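Local coordinates for benzoylformate decarboxylase (Mycobacterium smegmatis, PDB 4Q9D), which belongs to the thiamine pyrophosphate enzyme family, combining two thiamine pyrophosphate-binding domains with a central domain and carrying a bound magnesium ion, at residues Val360-Ser365 with Phe386-Thr391; Ala411-Ala416 with Ile454-Leu459; Ala235-Met240 with Ala395-Thr400. One frame throughout, in Å; residues are numbered along the deposited sequence.

Contact 1: residues Val360-Ser365 with Phe386-Thr391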
loop_
_atom_site.group_PDB
_atom_site.type_symbol
_atom_site.label_atom_id
_atom_site.label_comp_id
_atom_site.label_asym_id
_atom_site.label_seq_id
_atom_site.Cartn_x
_atom_site.Cartn_y
_atom_site.Cartn_z
ATOM N N VAL B 360 -11.249 12.247 44.712
ATOM C CA VAL B 360 -9.855 12.035 44.313
ATOM C C VAL B 360 -9.251 13.279 43.690
ATOM O O VAL B 360 -8.146 13.675 44.036
ATOM C CB VAL B 360 -9.707 10.874 43.257
ATOM C CG1 VAL B 360 -8.261 10.785 42.756
ATOM C CG2 VAL B 360 -10.169 9.564 43.829
ATOM N N TYR B 361 -9.965 13.881 42.735
ATOM C CA TYR B 361 -9.418 15.053 42.044
ATOM C C TYR B 361 -9.339 16.292 42.928
ATOM O O TYR B 361 -8.439 17.112 42.762
ATOM C CB TYR B 361 -10.169 15.346 40.746
ATOM C CG TYR B 361 -9.745 14.442 39.605
ATOM C CD1 TYR B 361 -8.812 14.866 38.660
ATOM C CD2 TYR B 361 -10.258 13.148 39.489
ATOM C CE1 TYR B 361 -8.398 14.007 37.612
ATOM C CE2 TYR B 361 -9.861 12.300 38.456
ATOM C CZ TYR B 361 -8.941 12.732 37.522
ATOM O OH TYR B 361 -8.592 11.872 36.503
ATOM N N GLU B 362 -10.250 16.421 43.894
ATOM C CA GLU B 362 -10.162 17.578 44.799
ATOM C C GLU B 362 -8.964 17.440 45.687
ATOM O O GLU B 362 -8.209 18.384 45.859
ATOM C CB GLU B 362 -11.407 17.764 45.679
ATOM C CG GLU B 362 -11.232 19.016 46.564
ATOM C CD GLU B 362 -12.392 19.270 47.514
ATOM O OE1 GLU B 362 -13.326 18.426 47.586
ATOM O OE2 GLU B 362 -12.347 20.316 48.197
ATOM N N VAL B 363 -8.753 16.247 46.243
ATOM C CA VAL B 363 -7.517 16.021 46.990
ATOM C C VAL B 363 -6.275 16.336 46.150
ATOM O O VAL B 363 -5.321 16.940 46.635
ATOM C CB VAL B 363 -7.404 14.580 47.505
ATOM C CG1 VAL B 363 -6.046 14.375 48.154
ATOM C CG2 VAL B 363 -8.539 14.281 48.489
ATOM N N LEU B 364 -6.276 15.929 44.882
ATOM C CA LEU B 364 -5.119 16.219 44.011
ATOM C C LEU B 364 -4.915 17.722 43.853
ATOM O O LEU B 364 -3.781 18.229 43.922
ATOM C CB LEU B 364 -5.327 15.615 42.621
ATOM C CG LEU B 364 -4.965 14.169 42.368
ATOM C CD1 LEU B 364 -5.406 13.876 40.939
ATOM C CD2 LEU B 364 -3.456 13.999 42.503
ATOM N N SER B 365 -6.013 18.446 43.635
ATOM C CA SER B 365 -5.888 19.898 43.455
ATOM C C SER B 365 -5.364 20.584 44.718
ATOM O O SER B 365 -4.651 21.591 44.640
ATOM C CB SER B 365 -7.213 20.529 43.040
ATOM O OG SER B 365 -8.133 20.446 44.103
ATOM N N PHE B 386 -11.596 18.453 34.696
ATOM C CA PHE B 386 -12.038 19.785 34.316
ATOM C C PHE B 386 -12.421 20.624 35.558
ATOM O O PHE B 386 -12.033 21.797 35.694
ATOM C CB PHE B 386 -13.216 19.668 33.328
ATOM C CG PHE B 386 -13.910 20.980 33.047
ATOM C CD1 PHE B 386 -13.323 21.933 32.217
ATOM C CD2 PHE B 386 -15.149 21.263 33.619
ATOM C CE1 PHE B 386 -13.956 23.143 31.962
ATOM C CE2 PHE B 386 -15.790 22.475 33.367
ATOM C CZ PHE B 386 -15.185 23.417 32.533
ATOM N N THR B 387 -13.167 20.009 36.468
ATOM C CA THR B 387 -13.655 20.706 37.662
ATOM C C THR B 387 -12.538 21.108 38.594
ATOM O O THR B 387 -12.501 22.235 39.062
ATOM C CB THR B 387 -14.623 19.829 38.435
ATOM O OG1 THR B 387 -15.722 19.524 37.574
ATOM C CG2 THR B 387 -15.132 20.549 39.698
ATOM N N TRP B 388 -11.599 20.199 38.833
ATOM C CA TRP B 388 -10.616 20.421 39.890
ATOM C C TRP B 388 -9.186 20.727 39.444
ATOM O O TRP B 388 -8.406 21.256 40.233
ATOM C CB TRP B 388 -10.596 19.211 40.826
ATOM C CG TRP B 388 -11.878 19.064 41.624
ATOM C CD1 TRP B 388 -12.840 18.097 41.479
ATOM C CD2 TRP B 388 -12.321 19.916 42.692
ATOM N NE1 TRP B 388 -13.859 18.300 42.400
ATOM C CE2 TRP B 388 -13.561 19.411 43.151
ATOM C CE3 TRP B 388 -11.792 21.065 43.302
ATOM C CZ2 TRP B 388 -14.278 20.011 44.197
ATOM C CZ3 TRP B 388 -12.507 21.661 44.343
ATOM C CH2 TRP B 388 -13.737 21.128 44.775
ATOM N N LEU B 389 -8.807 20.380 38.212
ATOM C CA LEU B 389 -7.409 20.600 37.819
ATOM C C LEU B 389 -7.293 21.422 36.551
ATOM O O LEU B 389 -6.826 20.912 35.520
ATOM C CB LEU B 389 -6.667 19.274 37.626
ATOM C CG LEU B 389 -6.632 18.265 38.767
ATOM C CD1 LEU B 389 -5.759 17.053 38.353
ATOM C CD2 LEU B 389 -6.072 18.894 40.038
ATOM N N PRO B 390 -7.702 22.702 36.619
ATOM C CA PRO B 390 -7.581 23.524 35.409
ATOM C C PRO B 390 -6.117 23.661 35.022
ATOM O O PRO B 390 -5.232 23.723 35.888
ATOM C CB PRO B 390 -8.132 24.893 35.833
ATOM C CG PRO B 390 -8.040 24.898 37.372
ATOM C CD PRO B 390 -8.267 23.451 37.763
ATOM N N THR B 391 -5.868 23.697 33.719
ATOM C CA THR B 391 -4.512 23.895 33.232
ATOM C C THR B 391 -4.252 25.390 33.140
ATOM O O THR B 391 -4.983 26.109 32.446
ATOM C CB THR B 391 -4.372 23.295 31.832
ATOM O OG1 THR B 391 -4.702 21.909 31.903
ATOM C CG2 THR B 391 -2.952 23.463 31.301
#
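Glu362 lies along one face of the Trp388 indole and illustrates how an acidic residue can offer its aliphatic stem as an apolar surface. Its CG makes a CH-pi contact, 3.7 Å from the centroid of the Trp388 six-membered ring and 11° off the normal, while CB rests over the middle of the indole. With CG anti to the backbone N (chi1 -179°) and the chain extended beyond it, the carboxylate also reaches the ring, the two planes only 6° apart and Glu362 CD 3.6 Å from Trp388 CH2. Bonds from outside hold both partners: Ser347 binds OE1 of Glu362, and Asn358 binds NE1 of Trp388. The opposite indole face carries CG2 of Thr387, toward the rim. In the alpha/beta fold of the C-terminal thiamine pyrophosphate-binding domain, helix 357-367 leads into strand 373-377 of the parallel sheet and helix 382-388 follows it, so the contact joins the helices before and after one strand. Leu389, where the chain leaves helical geometry, turns its methyls to different neighbours. CD1 meets the edge of the Tyr361 ring, 3.8 Å from Tyr361 CD1, and also touches Leu364; CD2 lies 3.6 Å from Ser365 CB. The hydroxyl of Ser365 turns back onto its own helix, donating to the carbonyl of Glu362 (OG to O 2.7 Å), and Ser365 CB sits 3.1 Å from Trp388 O.

Contact 2: residues Ala411-Ala416 with Ile454-Leu459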
loop_
_atom_site.group_PDB
_atom_site.type_symbol
_atom_site.label_atom_id
_atom_site.label_comp_id
_atom_site.label_asym_id
_atom_site.label_seq_id
_atom_site.Cartn_x
_atom_site.Cartn_y
_atom_site.Cartn_z
ATOM N N ALA B 411 4.127 7.827 28.081
ATOM C CA ALA B 411 4.326 9.247 27.765
ATOM C C ALA B 411 4.767 10.045 28.998
ATOM O O ALA B 411 5.614 10.941 28.899
ATOM C CB ALA B 411 3.043 9.860 27.166
ATOM N N ALA B 412 4.188 9.735 30.156
ATOM C CA ALA B 412 4.620 10.394 31.395
ATOM C C ALA B 412 6.123 10.178 31.669
ATOM O O ALA B 412 6.815 11.087 32.123
ATOM C CB ALA B 412 3.791 9.903 32.589
ATOM N N VAL B 413 6.603 8.958 31.436
ATOM C CA VAL B 413 8.008 8.625 31.623
ATOM C C VAL B 413 8.836 9.445 30.624
ATOM O O VAL B 413 9.850 10.048 30.982
ATOM C CB VAL B 413 8.269 7.110 31.390
ATOM C CG1 VAL B 413 9.774 6.777 31.567
ATOM C CG2 VAL B 413 7.442 6.268 32.344
ATOM N N GLY B 414 8.391 9.478 29.364
ATOM C CA GLY B 414 9.036 10.316 28.361
ATOM C C GLY B 414 9.055 11.807 28.697
ATOM O O GLY B 414 10.063 12.476 28.512
ATOM N N ILE B 415 7.928 12.334 29.178
ATOM C CA ILE B 415 7.854 13.743 29.555
ATOM C C ILE B 415 8.829 14.063 30.689
ATOM O O ILE B 415 9.534 15.069 30.650
ATOM C CB ILE B 415 6.406 14.135 29.970
ATOM C CG1 ILE B 415 5.486 14.143 28.732
ATOM C CG2 ILE B 415 6.397 15.514 30.650
ATOM C CD1 ILE B 415 3.980 13.828 29.072
ATOM N N ALA B 416 8.887 13.196 31.695
ATOM C CA ALA B 416 9.809 13.447 32.809
ATOM C C ALA B 416 11.279 13.345 32.371
ATOM O O ALA B 416 12.116 14.149 32.804
ATOM C CB ALA B 416 9.517 12.512 33.981
ATOM N N ILE B 454 7.619 11.093 38.978
ATOM C CA ILE B 454 6.299 10.870 38.451
ATOM C C ILE B 454 5.427 10.241 39.527
ATOM O O ILE B 454 5.807 9.253 40.161
ATOM C CB ILE B 454 6.316 9.932 37.233
ATOM C CG1 ILE B 454 7.304 10.431 36.165
ATOM C CG2 ILE B 454 4.893 9.793 36.667
ATOM C CD1 ILE B 454 7.462 9.422 35.039
ATOM N N VAL B 455 4.250 10.815 39.719
ATOM C CA VAL B 455 3.275 10.236 40.631
ATOM C C VAL B 455 2.132 9.711 39.789
ATOM O O VAL B 455 1.398 10.490 39.178
ATOM C CB VAL B 455 2.732 11.287 41.644
ATOM C CG1 VAL B 455 1.753 10.624 42.593
ATOM C CG2 VAL B 455 3.892 11.945 42.413
ATOM N N PHE B 456 2.006 8.391 39.722
ATOM C CA PHE B 456 0.932 7.758 38.958
ATOM C C PHE B 456 -0.234 7.565 39.932
ATOM O O PHE B 456 -0.115 6.816 40.907
ATOM C CB PHE B 456 1.378 6.367 38.432
ATOM C CG PHE B 456 2.538 6.415 37.451
ATOM C CD1 PHE B 456 2.329 6.729 36.107
ATOM C CD2 PHE B 456 3.829 6.156 37.875
ATOM C CE1 PHE B 456 3.400 6.767 35.187
ATOM C CE2 PHE B 456 4.921 6.193 36.961
ATOM C CZ PHE B 456 4.695 6.514 35.623
ATOM N N VAL B 457 -1.351 8.226 39.673
ATOM C CA VAL B 457 -2.524 8.066 40.506
ATOM C C VAL B 457 -3.515 7.213 39.743
ATOM O O VAL B 457 -4.099 7.645 38.748
ATOM C CB VAL B 457 -3.170 9.410 40.829
ATOM C CG1 VAL B 457 -4.476 9.194 41.635
ATOM C CG2 VAL B 457 -2.204 10.294 41.553
ATOM N N VAL B 458 -3.690 5.987 40.203
ATOM C CA VAL B 458 -4.490 5.013 39.475
ATOM C C VAL B 458 -5.870 4.852 40.103
ATOM O O VAL B 458 -6.000 4.472 41.260
ATOM C CB VAL B 458 -3.761 3.639 39.427
ATOM C CG1 VAL B 458 -4.642 2.587 38.784
ATOM C CG2 VAL B 458 -2.420 3.770 38.672
ATOM N N LEU B 459 -6.901 5.131 39.322
ATOM C CA LEU B 459 -8.271 5.049 39.814
ATOM C C LEU B 459 -8.845 3.657 39.598
ATOM O O LEU B 459 -9.250 3.284 38.489
ATOM C CB LEU B 459 -9.138 6.130 39.148
ATOM C CG LEU B 459 -8.833 7.594 39.512
ATOM C CD1 LEU B 459 -7.564 8.086 38.899
ATOM C CD2 LEU B 459 -9.992 8.478 39.041
#
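The ring of Phe456 meets the helix at its edge, where Val413 CG2 lies near the ring plane, 4.3 Å from Phe456 CZ. One face is covered from within the strand by CG2 of Ile454, 3.4 Å above the Phe456 plane and displaced toward the rim. Ala412 comes in obliquely, its CB 4.1 Å from Phe456 CE1. Ile454 makes the deeper approach. Its CG1 is anti to the carbonyl carbon (chi1 -53°) and the chain then runs straight, driving CD1 against the helix backbone, 3.4 Å from Ala412 O and 3.5 Å from Val413 CA. Ala416 CB packs against the same branch, 3.7 Å from Ile454 CG1. The helix thus presents Ala412, Val413 and Ala416, an i, i+1, i+4 face with two alanines whose small side chains permit close packing. Ile454 and Phe456 share one side of the strand, and the intervening Val455 bonds through its backbone to strand 428-433. Axes of the short segments approach to 9.7 Å and run nearly antiparallel, at 161°. A helix packed in this sense on a parallel sheet, here in the crossover from strand 397-399 past strand 373-377 to strand 428-433, is characteristic of the alpha/beta fold of thiamine pyrophosphate-binding domains.

Contact 3: residues Ala235-Met240 with Ala395-Thr400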
loop_
_atom_site.group_PDB
_atom_site.type_symbol
_atom_site.label_atom_id
_atom_site.label_comp_id
_atom_site.label_asym_id
_atom_site.label_seq_id
_atom_site.Cartn_x
_atom_site.Cartn_y
_atom_site.Cartn_z
ATOM N N ALA B 235 -12.610 19.642 22.291
ATOM C CA ALA B 235 -13.078 18.461 23.018
ATOM C C ALA B 235 -11.932 17.443 23.041
ATOM O O ALA B 235 -11.091 17.415 22.127
ATOM C CB ALA B 235 -14.315 17.851 22.306
ATOM N N LEU B 236 -11.887 16.601 24.058
ATOM C CA LEU B 236 -10.935 15.500 24.036
ATOM C C LEU B 236 -9.512 15.974 23.704
ATOM O O LEU B 236 -8.857 15.431 22.796
ATOM C CB LEU B 236 -11.410 14.467 23.003
ATOM C CG LEU B 236 -12.817 13.900 23.243
ATOM C CD1 LEU B 236 -13.434 13.409 21.929
ATOM C CD2 LEU B 236 -12.785 12.761 24.304
ATOM N N PRO B 237 -9.034 16.994 24.418
ATOM C CA PRO B 237 -7.755 17.622 24.092
ATOM C C PRO B 237 -6.580 16.701 24.395
ATOM O O PRO B 237 -6.593 16.051 25.442
ATOM C CB PRO B 237 -7.729 18.823 25.057
ATOM C CG PRO B 237 -8.421 18.287 26.271
ATOM C CD PRO B 237 -9.605 17.561 25.657
ATOM N N ASP B 238 -5.598 16.612 23.492
ATOM C CA ASP B 238 -4.331 15.972 23.834
ATOM C C ASP B 238 -3.338 17.026 24.350
ATOM O O ASP B 238 -2.328 16.685 24.929
ATOM C CB ASP B 238 -3.723 15.171 22.653
ATOM C CG ASP B 238 -3.822 15.908 21.303
ATOM O OD1 ASP B 238 -4.832 16.607 21.056
ATOM O OD2 ASP B 238 -2.896 15.747 20.476
ATOM N N ARG B 239 -3.637 18.310 24.111
ATOM C CA ARG B 239 -2.907 19.423 24.723
ATOM C C ARG B 239 -3.908 20.508 25.087
ATOM O O ARG B 239 -5.005 20.565 24.509
ATOM C CB ARG B 239 -1.823 20.012 23.788
ATOM C CG ARG B 239 -0.793 18.976 23.297
ATOM C CD ARG B 239 0.268 18.658 24.353
ATOM N NE ARG B 239 1.070 19.847 24.571
ATOM C CZ ARG B 239 2.295 20.052 24.103
ATOM N NH1 ARG B 239 2.945 19.109 23.404
ATOM N NH2 ARG B 239 2.887 21.209 24.373
ATOM N N MET B 240 -3.550 21.339 26.066
ATOM C CA MET B 240 -4.344 22.531 26.393
ATOM C C MET B 240 -3.528 23.783 26.155
ATOM O O MET B 240 -2.383 23.863 26.589
ATOM C CB MET B 240 -4.853 22.456 27.814
ATOM C CG MET B 240 -6.113 21.589 27.831
ATOM S SD MET B 240 -6.851 21.543 29.419
ATOM C CE MET B 240 -7.695 19.953 29.492
ATOM N N ALA B 395 2.326 23.867 28.048
ATOM C CA ALA B 395 3.033 22.587 28.051
ATOM C C ALA B 395 2.892 21.839 29.373
ATOM O O ALA B 395 3.853 21.266 29.868
ATOM C CB ALA B 395 4.516 22.782 27.678
ATOM N N SER B 396 1.681 21.818 29.941
ATOM C CA SER B 396 1.517 21.235 31.268
ATOM C C SER B 396 0.357 20.276 31.335
ATOM O O SER B 396 -0.068 19.881 32.423
ATOM C CB SER B 396 1.362 22.336 32.328
ATOM O OG SER B 396 2.528 23.134 32.364
ATOM N N PHE B 397 -0.170 19.929 30.169
ATOM C CA PHE B 397 -1.241 18.951 30.067
ATOM C C PHE B 397 -0.959 18.093 28.836
ATOM O O PHE B 397 -0.652 18.629 27.763
ATOM C CB PHE B 397 -2.612 19.600 29.876
ATOM C CG PHE B 397 -3.706 18.597 29.724
ATOM C CD1 PHE B 397 -4.341 18.079 30.849
ATOM C CD2 PHE B 397 -4.055 18.110 28.467
ATOM C CE1 PHE B 397 -5.342 17.088 30.722
ATOM C CE2 PHE B 397 -5.046 17.150 28.327
ATOM C CZ PHE B 397 -5.704 16.638 29.465
ATOM N N PHE B 398 -1.068 16.777 28.993
ATOM C CA PHE B 398 -0.873 15.835 27.871
ATOM C C PHE B 398 -1.847 14.662 27.954
ATOM O O PHE B 398 -2.074 14.108 29.031
ATOM C CB PHE B 398 0.548 15.267 27.882
ATOM C CG PHE B 398 1.629 16.321 27.876
ATOM C CD1 PHE B 398 2.243 16.710 26.682
ATOM C CD2 PHE B 398 2.046 16.912 29.066
ATOM C CE1 PHE B 398 3.255 17.685 26.665
ATOM C CE2 PHE B 398 3.062 17.894 29.067
ATOM C CZ PHE B 398 3.664 18.278 27.862
ATOM N N ALA B 399 -2.427 14.299 26.818
ATOM C CA ALA B 399 -3.193 13.065 26.710
ATOM C C ALA B 399 -2.964 12.448 25.325
ATOM O O ALA B 399 -2.456 13.115 24.407
ATOM C CB ALA B 399 -4.681 13.323 26.927
ATOM N N THR B 400 -3.353 11.181 25.197
ATOM C CA THR B 400 -3.199 10.425 23.954
ATOM C C THR B 400 -3.603 11.227 22.725
ATOM O O THR B 400 -4.692 11.826 22.694
ATOM C CB THR B 400 -4.009 9.128 23.982
ATOM O OG1 THR B 400 -3.998 8.567 22.663
ATOM C CG2 THR B 400 -5.481 9.397 24.426
HETATM O O HOH W 1 -7.241 12.918 23.215
HETATM O O HOH W 2 -0.782 21.104 26.809
HETATM O O HOH W 3 -0.643 23.312 28.937
#
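Asp238 and Ala399 join two domains where a loop of the central domain, following strand 231-233, runs beside strand 397-399, an edge strand of the C-terminal domain's parallel sheet within this chain. Ala399 N donates to Asp238 O at 3.0 Å, with an angle of 157° at the hydrogen, and the same oxygen takes a CA-H contact from Phe398 CA at 3.4 Å. Next to this bond, Phe397 projects toward the loop. The methyl of Met240 stands over the centre of the Phe397 ring, CE 3.8 Å from the Phe397 centroid and 8° off the normal; with the sulfur also above that face, this is a Met-aromatic contact. Pro237 O approaches the same ring in plane, at its edge, 3.5 Å from Phe397 CE2. Arg239 starts away from the strand, but bends at chi2 and chi3 and comes back alongside Phe398. Phe398 CE1 lies over the Arg239 guanidinium, toward the rim, 3.6 Å from Arg239 NH1, with the planes 51° apart, too inclined for a parallel stack. One water bridges the domains by donating to Leu236 O and Thr400 O; another accepts from Met240 N and Arg239 NE and lies 2.7 Å from Phe397 O. The buried charges find partners beyond the loop: Arg239 pairs with Asp212, and Asp238 with Arg213 and Arg279. Such pairing would be expected to favour both ionised forms and offset the cost of burying their charges.

The three contacts show how a single parallel sheet can organise distant parts of a chain. Contacts 1 and 2, with centres 16 Å apart, meet where helix 357-367 packs on strand 454-460: Leu364 CD2 lies 4.0 Å from Val457 CG2. Contact 3 touches contact 1 through Thr391, whose OG1 is 3.3 Å from Met240 SD, and contact 2 through Ile415 CD1, 3.6 Å from Phe398 CG. The magnesium ion, held by Asp434, Asn461 and Glu463, lies about 11 Å from the Tyr361 side chain of contact 1. The strand of contact 2 runs directly to Asn461, and contact 3 ties the central domain to edge strand 397-399 of the same sheet.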